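Local coordinates for uncharacterized protein (Bordetella bronchiseptica RB50, PDB 3BE3) that is of unknown function but belongs to the DUF1653 family, a small, mainly beta domain grouped with the SH3-like folds, at residues 13-18 with 69-74; 21-26 with 35-40. One frame throughout, in Å; residues are numbered along the deposited sequence.

Interaction 1 (13-18 with 69-74); sequences YRHYKG and QPRFAY. With SO4 (sulfate ion), chain D.
Tyr13, Arg14 and His15 pair with Tyr74, Ala73 and Phe72 in an antiparallel beta arrangement that joins the first strand of this SH3-clan domain to its last long one. Arg14 and Ala73 form the hydrogen-bonded pair: Arg14 N gives to Ala73 O at 2.8 Å, and Ala73 N returns a nearly straight bond to Arg14 O; Tyr16 N adds a more bent bond to Arg71 O. The tight part lies on the aromatic face. With CG placed beside its backbone N (chi1 -78°), Tyr13 lays its ring against Tyr74, so that Tyr74 CB sits over the ring face, 3.5 Å from Tyr13 CE2, and the Tyr74 ring turns its edge to the same ring. Two residues further on, on the same face, the edge of His15 meets the face of Phe72 in a second T-shaped contact, His15 CD2 lying 3.5 Å from Phe72 CZ. Trp58 joins this cluster, stacked on Phe72 and edge-to-face with Tyr13. The other face is looser: Arg14 runs out there, touching Ala73 CB only distantly through NH2. At the strand end, where His15 starts a type I turn to Gly18, a sulfate, probably from the crystallisation liquor, is gripped by His15, Tyr16, Arg71 and Arg53. Glu60 pairs with Arg71 NH2, while Arg71 NH1 reaches sulfate O1. His15 NE2 gives sulfate O1 a nearly straight bond of 2.8 Å.

Interaction 2 (21-26 with 35-40); sequences YLALGL and VVVVYT
Leu22 and Thr40 set the register of this beta hairpin, exchanging two backbone hydrogen bonds: Leu22 N to Thr40 O at 2.8 Å, in the carbonyl plane, and Thr40 N to Leu22 O. Leu24 N gives to Val38 O, but Val38 N answers to Gly25 O. That one-residue shift is a beta bulge, made where Leu24 turns to a helix-like psi of -26° and Gly25 follows with a positive phi.

Tyr21 and Tyr39 run alongside each other, Tyr39 presenting its rim to the flat of the Tyr21 ring in an offset edge-to-face pair (planes at 76°); Tyr39 CD1 is 3.5 Å from Tyr21 CD2. Tyr39 CG sits between its backbone N and carbonyl carbon (chi1 62°), which turns the ring edge to Tyr21. The Tyr21 hydroxyl bonds to that of Tyr43.

Apolar packing fills the same face: Ala23 CB meets Val37 CG1 at 4.0 Å, and Leu26 CD2 reaches Val37 CG2, with Phe8 lying against all three. Val38, on the other face, packs on Val38 of the second subunit, and Leu26 also reaches Leu48 of that subunit. Backbone polar groups pair together while mainly apolar side chains line both faces, consistent with a hairpin serving both core and dimer interface.

In the fold
Both contacts belong to a single antiparallel sheet, with centres about 13 Å apart. Its order runs 50-54, 35-41, 20-29, 11-15, 67-76, 61-64, so interaction 2 pairs the second and third strands across it and interaction 1 the fourth and fifth. Along the chain, strand 11-15 leads directly into the 20-29/35-41 hairpin, and strand 67-76 returns much later to pair with 11-15; interaction 1 therefore brackets interaction 2. A probable hydrogen bond from Tyr21 N to Tyr13 O spans the neighbouring strands, and Tyr21 also packs on His15 and Phe72. The hairpin faces the second subunit, whereas interaction 1 carries the sulfate.

Interaction 1 (13-18 with 69-74)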
ATOM      1  N   TYR B  13       8.541  12.711  -1.202  1.00 11.98           N
ATOM      2  CA  TYR B  13       7.644  13.848  -1.069  1.00 12.31           C
ATOM      3  C   TYR B  13       7.802  14.521   0.283  1.00 13.58           C
ATOM      4  O   TYR B  13       8.051  13.858   1.293  1.00 13.01           O
ATOM      5  CB  TYR B  13       6.183  13.406  -1.207  1.00 11.47           C
ATOM      6  CG  TYR B  13       5.720  13.148  -2.622  1.00 10.99           C
ATOM      7  CD1 TYR B  13       6.061  11.986  -3.292  1.00  9.76           C
ATOM      8  CD2 TYR B  13       4.933  14.077  -3.290  1.00 11.25           C
ATOM      9  CE1 TYR B  13       5.631  11.749  -4.601  1.00 10.30           C
ATOM     10  CE2 TYR B  13       4.496  13.850  -4.588  1.00 13.20           C
ATOM     11  CZ  TYR B  13       4.842  12.690  -5.241  1.00 11.95           C
ATOM     12  OH  TYR B  13       4.396  12.479  -6.520  1.00 13.27           O
ATOM     13  N   ARG B  14       7.650  15.840   0.301  1.00 14.08           N
ATOM     14  CA  ARG B  14       7.712  16.583   1.551  1.00 16.07           C
ATOM     15  C   ARG B  14       6.268  16.971   1.867  1.00 17.64           C
ATOM     16  O   ARG B  14       5.632  17.686   1.091  1.00 17.38           O
ATOM     17  CB  ARG B  14       8.563  17.849   1.406  1.00 17.49           C
ATOM     18  CG  ARG B  14       8.684  18.656   2.710  1.00 16.20           C
ATOM     19  CD  ARG B  14       9.385  19.987   2.474  1.00 19.71           C
ATOM     20  NE  ARG B  14       8.655  20.836   1.536  1.00 20.45           N
ATOM     21  CZ  ARG B  14       9.171  21.340   0.418  1.00 21.43           C
ATOM     22  NH1 ARG B  14      10.428  21.087   0.081  1.00 19.16           N
ATOM     23  NH2 ARG B  14       8.427  22.097  -0.369  1.00 23.80           N
ATOM     24  N   HIS B  15       5.750  16.456   2.982  1.00 18.42           N
ATOM     25  CA  HIS B  15       4.389  16.748   3.436  1.00 19.23           C
ATOM     26  C   HIS B  15       4.416  18.221   3.860  1.00 19.52           C
ATOM     27  O   HIS B  15       5.455  18.719   4.299  1.00 18.82           O
ATOM     28  CB  HIS B  15       4.036  15.819   4.612  1.00 19.45           C
ATOM     29  CG  HIS B  15       2.676  16.053   5.196  1.00 19.25           C
ATOM     30  ND1 HIS B  15       2.484  16.737   6.376  1.00 20.07           N
ATOM     31  CD2 HIS B  15       1.442  15.688   4.768  1.00 19.94           C
ATOM     32  CE1 HIS B  15       1.193  16.781   6.654  1.00 20.69           C
ATOM     33  NE2 HIS B  15       0.540  16.153   5.691  1.00 19.66           N
ATOM     34  N   TYR B  16       3.295  18.928   3.735  1.00 20.48           N
ATOM     35  CA  TYR B  16       3.282  20.353   4.076  1.00 22.53           C
ATOM     36  C   TYR B  16       3.698  20.695   5.509  1.00 24.82           C
ATOM     37  O   TYR B  16       4.002  21.855   5.809  1.00 25.14           O
ATOM     38  CB  TYR B  16       1.907  20.967   3.763  1.00 24.04           C
ATOM     39  CG  TYR B  16       0.784  20.609   4.713  1.00 26.10           C
ATOM     40  CD1 TYR B  16       0.528  21.374   5.840  1.00 28.43           C
ATOM     41  CD2 TYR B  16      -0.050  19.530   4.460  1.00 26.78           C
ATOM     42  CE1 TYR B  16      -0.541  21.075   6.695  1.00 28.25           C
ATOM     43  CE2 TYR B  16      -1.120  19.221   5.309  1.00 27.48           C
ATOM     44  CZ  TYR B  16      -1.366  19.999   6.423  1.00 30.23           C
ATOM     45  OH  TYR B  16      -2.445  19.726   7.242  1.00 31.02           O
ATOM     46  N   LYS B  17       3.715  19.705   6.395  1.00 24.71           N
ATOM     47  CA  LYS B  17       4.114  19.963   7.773  1.00 25.53           C
ATOM     48  C   LYS B  17       5.613  19.807   8.017  1.00 24.42           C
ATOM     49  O   LYS B  17       6.079  19.958   9.149  1.00 22.94           O
ATOM     50  CB  LYS B  17       3.332  19.079   8.750  1.00 28.65           C
ATOM     51  CG  LYS B  17       1.936  19.609   9.054  1.00 32.24           C
ATOM     52  CD  LYS B  17       1.274  18.876  10.225  1.00 37.80           C
ATOM     53  CE  LYS B  17       1.836  19.307  11.587  1.00 41.18           C
ATOM     54  NZ  LYS B  17       3.257  18.911  11.826  1.00 43.92           N
ATOM     55  N   GLY B  18       6.368  19.501   6.961  1.00 21.69           N
ATOM     56  CA  GLY B  18       7.809  19.382   7.111  1.00 19.86           C
ATOM     57  C   GLY B  18       8.483  18.023   6.965  1.00 20.33           C
ATOM     58  O   GLY B  18       9.649  17.959   6.576  1.00 19.95           O
ATOM     59  N   GLN B  69      -0.699  25.472  -0.839  1.00 40.02           N
ATOM     60  CA  GLN B  69       0.453  24.621  -1.132  1.00 36.21           C
ATOM     61  C   GLN B  69       0.051  23.150  -1.215  1.00 32.75           C
ATOM     62  O   GLN B  69      -0.962  22.739  -0.650  1.00 31.38           O
ATOM     63  CB  GLN B  69       1.541  24.811  -0.070  1.00 37.14           C
ATOM     64  CG  GLN B  69       1.160  24.382   1.334  1.00 38.12           C
ATOM     65  CD  GLN B  69       2.314  24.534   2.313  1.00 39.09           C
ATOM     66  OE1 GLN B  69       3.423  24.058   2.061  1.00 39.52           O
ATOM     67  NE2 GLN B  69       2.056  25.196   3.436  1.00 39.52           N
ATOM     68  N   PRO B  70       0.834  22.334  -1.938  1.00 29.71           N
ATOM     69  CA  PRO B  70       0.494  20.911  -2.053  1.00 26.53           C
ATOM     70  C   PRO B  70       0.499  20.228  -0.693  1.00 22.99           C
ATOM     71  O   PRO B  70       1.290  20.580   0.174  1.00 22.20           O
ATOM     72  CB  PRO B  70       1.607  20.358  -2.947  1.00 27.38           C
ATOM     73  CG  PRO B  70       2.066  21.542  -3.730  1.00 28.09           C
ATOM     74  CD  PRO B  70       2.060  22.641  -2.695  1.00 28.65           C
ATOM     75  N   ARG B  71      -0.396  19.264  -0.504  1.00 21.29           N
ATOM     76  CA  ARG B  71      -0.422  18.516   0.750  1.00 18.38           C
ATOM     77  C   ARG B  71       0.906  17.762   0.788  1.00 17.33           C
ATOM     78  O   ARG B  71       1.561  17.681   1.823  1.00 15.59           O
ATOM     79  CB  ARG B  71      -1.590  17.522   0.771  1.00 16.93           C
ATOM     80  CG  ARG B  71      -1.733  16.786   2.105  1.00 17.58           C
ATOM     81  CD  ARG B  71      -2.779  15.679   2.055  1.00 16.72           C
ATOM     82  NE  ARG B  71      -4.142  16.164   1.837  1.00 17.04           N
ATOM     83  CZ  ARG B  71      -4.849  16.864   2.722  1.00 17.88           C
ATOM     84  NH1 ARG B  71      -4.331  17.179   3.905  1.00 19.21           N
ATOM     85  NH2 ARG B  71      -6.088  17.240   2.427  1.00 18.00           N
ATOM     86  N   PHE B  72       1.289  17.225  -0.370  1.00 16.75           N
ATOM     87  CA  PHE B  72       2.543  16.485  -0.538  1.00 17.99           C
ATOM     88  C   PHE B  72       3.293  17.031  -1.754  1.00 17.30           C
ATOM     89  O   PHE B  72       2.785  16.960  -2.869  1.00 18.09           O
ATOM     90  CB  PHE B  72       2.272  14.991  -0.756  1.00 17.45           C
ATOM     91  CG  PHE B  72       1.829  14.250   0.486  1.00 19.30           C
ATOM     92  CD1 PHE B  72       0.479  14.101   0.793  1.00 17.32           C
ATOM     93  CD2 PHE B  72       2.772  13.683   1.348  1.00 19.23           C
ATOM     94  CE1 PHE B  72       0.075  13.399   1.934  1.00 18.71           C
ATOM     95  CE2 PHE B  72       2.379  12.986   2.480  1.00 18.80           C
ATOM     96  CZ  PHE B  72       1.027  12.843   2.776  1.00 18.10           C
ATOM     97  N   ALA B  73       4.490  17.573  -1.543  1.00 16.89           N
ATOM     98  CA  ALA B  73       5.301  18.132  -2.635  1.00 17.63           C
ATOM     99  C   ALA B  73       6.438  17.213  -3.076  1.00 16.86           C
ATOM    100  O   ALA B  73       7.319  16.880  -2.284  1.00 15.96           O
ATOM    101  CB  ALA B  73       5.877  19.483  -2.228  1.00 19.06           C
ATOM    102  N   TYR B  74       6.422  16.818  -4.347  1.00 17.32           N
ATOM    103  CA  TYR B  74       7.450  15.934  -4.907  1.00 16.73           C
ATOM    104  C   TYR B  74       8.803  16.642  -4.950  1.00 16.87           C
ATOM    105  O   TYR B  74       8.900  17.770  -5.431  1.00 14.73           O
ATOM    106  CB  TYR B  74       7.049  15.510  -6.333  1.00 16.08           C
ATOM    107  CG  TYR B  74       8.028  14.589  -7.053  1.00 17.54           C
ATOM    108  CD1 TYR B  74       8.192  13.268  -6.667  1.00 15.39           C
ATOM    109  CD2 TYR B  74       8.784  15.050  -8.127  1.00 17.54           C
ATOM    110  CE1 TYR B  74       9.084  12.419  -7.336  1.00 16.81           C
ATOM    111  CE2 TYR B  74       9.682  14.210  -8.797  1.00 17.91           C
ATOM    112  CZ  TYR B  74       9.833  12.894  -8.400  1.00 17.66           C
ATOM    113  OH  TYR B  74      10.728  12.067  -9.060  1.00 18.23           O
TER
HETATM  114  S   SO4 D 200      -2.868  15.951   6.916  1.00 30.66           S
HETATM  115  O1  SO4 D 200      -2.269  15.707   5.588  1.00 29.76           O
HETATM  116  O2  SO4 D 200      -3.655  17.197   6.863  1.00 31.90           O
HETATM  117  O3  SO4 D 200      -3.753  14.832   7.272  1.00 29.89           O
HETATM  118  O4  SO4 D 200      -1.801  16.079   7.922  1.00 28.77           O

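Interaction 2 (21-26 with 35-40)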
ATOM      1  N   TYR B  21       8.479  11.641   3.005  1.00 14.76           N
ATOM      2  CA  TYR B  21       7.953  10.292   2.832  1.00 14.30           C
ATOM      3  C   TYR B  21       8.389   9.721   1.484  1.00 13.70           C
ATOM      4  O   TYR B  21       8.694  10.473   0.550  1.00 13.92           O
ATOM      5  CB  TYR B  21       6.411  10.303   2.889  1.00 13.68           C
ATOM      6  CG  TYR B  21       5.812  10.772   4.200  1.00 16.27           C
ATOM      7  CD1 TYR B  21       5.629  12.123   4.473  1.00 15.79           C
ATOM      8  CD2 TYR B  21       5.422   9.861   5.176  1.00 16.09           C
ATOM      9  CE1 TYR B  21       5.074  12.554   5.690  1.00 16.85           C
ATOM     10  CE2 TYR B  21       4.868  10.282   6.394  1.00 16.71           C
ATOM     11  CZ  TYR B  21       4.694  11.625   6.645  1.00 18.20           C
ATOM     12  OH  TYR B  21       4.129  12.028   7.837  1.00 20.06           O
ATOM     13  N   LEU B  22       8.425   8.394   1.395  1.00 12.72           N
ATOM     14  CA  LEU B  22       8.792   7.719   0.154  1.00 12.05           C
ATOM     15  C   LEU B  22       7.550   7.061  -0.421  1.00 13.10           C
ATOM     16  O   LEU B  22       7.050   6.086   0.140  1.00 11.38           O
ATOM     17  CB  LEU B  22       9.861   6.643   0.399  1.00 10.37           C
ATOM     18  CG  LEU B  22      10.185   5.713  -0.791  1.00 11.92           C
ATOM     19  CD1 LEU B  22      10.745   6.496  -1.960  1.00  9.91           C
ATOM     20  CD2 LEU B  22      11.175   4.635  -0.342  1.00  9.60           C
ATOM     21  N   ALA B  23       7.045   7.599  -1.528  1.00 11.84           N
ATOM     22  CA  ALA B  23       5.882   7.015  -2.178  1.00 11.92           C
ATOM     23  C   ALA B  23       6.432   5.920  -3.090  1.00 12.67           C
ATOM     24  O   ALA B  23       7.228   6.197  -3.989  1.00 11.85           O
ATOM     25  CB  ALA B  23       5.126   8.080  -2.996  1.00 10.46           C
ATOM     26  N   LEU B  24       6.019   4.679  -2.840  1.00 12.39           N
ATOM     27  CA  LEU B  24       6.479   3.530  -3.619  1.00 12.35           C
ATOM     28  C   LEU B  24       5.703   3.341  -4.918  1.00 13.01           C
ATOM     29  O   LEU B  24       6.207   2.755  -5.877  1.00 11.87           O
ATOM     30  CB  LEU B  24       6.366   2.252  -2.779  1.00 12.46           C
ATOM     31  CG  LEU B  24       7.307   2.112  -1.577  1.00 14.48           C
ATOM     32  CD1 LEU B  24       6.908   0.881  -0.774  1.00 15.22           C
ATOM     33  CD2 LEU B  24       8.756   2.029  -2.049  1.00 13.49           C
ATOM     34  N   GLY B  25       4.467   3.822  -4.941  1.00 12.80           N
ATOM     35  CA  GLY B  25       3.654   3.699  -6.139  1.00 13.83           C
ATOM     36  C   GLY B  25       2.169   3.756  -5.837  1.00 14.19           C
ATOM     37  O   GLY B  25       1.763   3.983  -4.694  1.00 15.64           O
ATOM     38  N   LEU B  26       1.350   3.557  -6.865  1.00 13.59           N
ATOM     39  CA  LEU B  26      -0.098   3.572  -6.707  1.00 13.49           C
ATOM     40  C   LEU B  26      -0.583   2.144  -6.474  1.00 13.68           C
ATOM     41  O   LEU B  26       0.049   1.179  -6.904  1.00 13.78           O
ATOM     42  CB  LEU B  26      -0.775   4.130  -7.963  1.00 14.08           C
ATOM     43  CG  LEU B  26      -0.509   5.587  -8.338  1.00 15.46           C
ATOM     44  CD1 LEU B  26      -1.213   5.905  -9.648  1.00 15.23           C
ATOM     45  CD2 LEU B  26      -1.011   6.503  -7.212  1.00 17.51           C
ATOM     46  N   VAL B  35      -8.253   4.159  -5.571  1.00 14.65           N
ATOM     47  CA  VAL B  35      -6.848   4.324  -5.905  1.00 14.71           C
ATOM     48  C   VAL B  35      -6.127   4.995  -4.735  1.00 13.97           C
ATOM     49  O   VAL B  35      -6.524   6.076  -4.295  1.00 14.08           O
ATOM     50  CB  VAL B  35      -6.739   5.171  -7.185  1.00 15.25           C
ATOM     51  CG1 VAL B  35      -5.289   5.457  -7.507  1.00 16.32           C
ATOM     52  CG2 VAL B  35      -7.360   4.408  -8.350  1.00 14.67           C
ATOM     53  N   VAL B  36      -5.084   4.349  -4.218  1.00 12.17           N
ATOM     54  CA  VAL B  36      -4.352   4.891  -3.073  1.00 11.59           C
ATOM     55  C   VAL B  36      -2.838   4.996  -3.298  1.00 10.96           C
ATOM     56  O   VAL B  36      -2.276   4.311  -4.154  1.00  9.79           O
ATOM     57  CB  VAL B  36      -4.576   4.007  -1.817  1.00 12.87           C
ATOM     58  CG1 VAL B  36      -6.057   3.877  -1.514  1.00 12.28           C
ATOM     59  CG2 VAL B  36      -3.963   2.622  -2.047  1.00 12.06           C
ATOM     60  N   VAL B  37      -2.184   5.854  -2.516  1.00  9.75           N
ATOM     61  CA  VAL B  37      -0.730   6.012  -2.588  1.00 10.35           C
ATOM     62  C   VAL B  37      -0.145   5.175  -1.449  1.00 10.95           C
ATOM     63  O   VAL B  37      -0.629   5.235  -0.316  1.00 11.54           O
ATOM     64  CB  VAL B  37      -0.282   7.499  -2.386  1.00 10.02           C
ATOM     65  CG1 VAL B  37       1.252   7.600  -2.333  1.00  7.75           C
ATOM     66  CG2 VAL B  37      -0.838   8.372  -3.507  1.00 10.08           C
ATOM     67  N   VAL B  38       0.873   4.379  -1.765  1.00 12.45           N
ATOM     68  CA  VAL B  38       1.563   3.542  -0.783  1.00 11.45           C
ATOM     69  C   VAL B  38       2.851   4.298  -0.473  1.00 11.01           C
ATOM     70  O   VAL B  38       3.640   4.565  -1.380  1.00 10.54           O
ATOM     71  CB  VAL B  38       1.916   2.152  -1.370  1.00 12.47           C
ATOM     72  CG1 VAL B  38       2.710   1.334  -0.351  1.00 11.07           C
ATOM     73  CG2 VAL B  38       0.637   1.420  -1.746  1.00 11.29           C
ATOM     74  N   TYR B  39       3.059   4.652   0.792  1.00 10.64           N
ATOM     75  CA  TYR B  39       4.250   5.413   1.166  1.00 12.39           C
ATOM     76  C   TYR B  39       4.827   5.064   2.543  1.00 13.34           C
ATOM     77  O   TYR B  39       4.124   4.559   3.419  1.00 12.50           O
ATOM     78  CB  TYR B  39       3.929   6.913   1.097  1.00 13.45           C
ATOM     79  CG  TYR B  39       2.843   7.413   2.044  1.00 15.36           C
ATOM     80  CD1 TYR B  39       3.161   8.187   3.159  1.00 14.40           C
ATOM     81  CD2 TYR B  39       1.498   7.152   1.805  1.00 15.40           C
ATOM     82  CE1 TYR B  39       2.166   8.689   4.010  1.00 16.05           C
ATOM     83  CE2 TYR B  39       0.498   7.653   2.652  1.00 15.78           C
ATOM     84  CZ  TYR B  39       0.834   8.421   3.749  1.00 15.93           C
ATOM     85  OH  TYR B  39      -0.162   8.939   4.556  1.00 20.69           O
ATOM     86  N   THR B  40       6.111   5.355   2.730  1.00 13.90           N
ATOM     87  CA  THR B  40       6.792   5.063   3.984  1.00 14.51           C
ATOM     88  C   THR B  40       7.307   6.368   4.564  1.00 16.25           C
ATOM     89  O   THR B  40       7.720   7.253   3.820  1.00 14.70           O
ATOM     90  CB  THR B  40       8.001   4.133   3.739  1.00 15.20           C
ATOM     91  OG1 THR B  40       7.582   3.000   2.969  1.00 20.54           O
ATOM     92  CG2 THR B  40       8.600   3.660   5.066  1.00 15.25           C
TER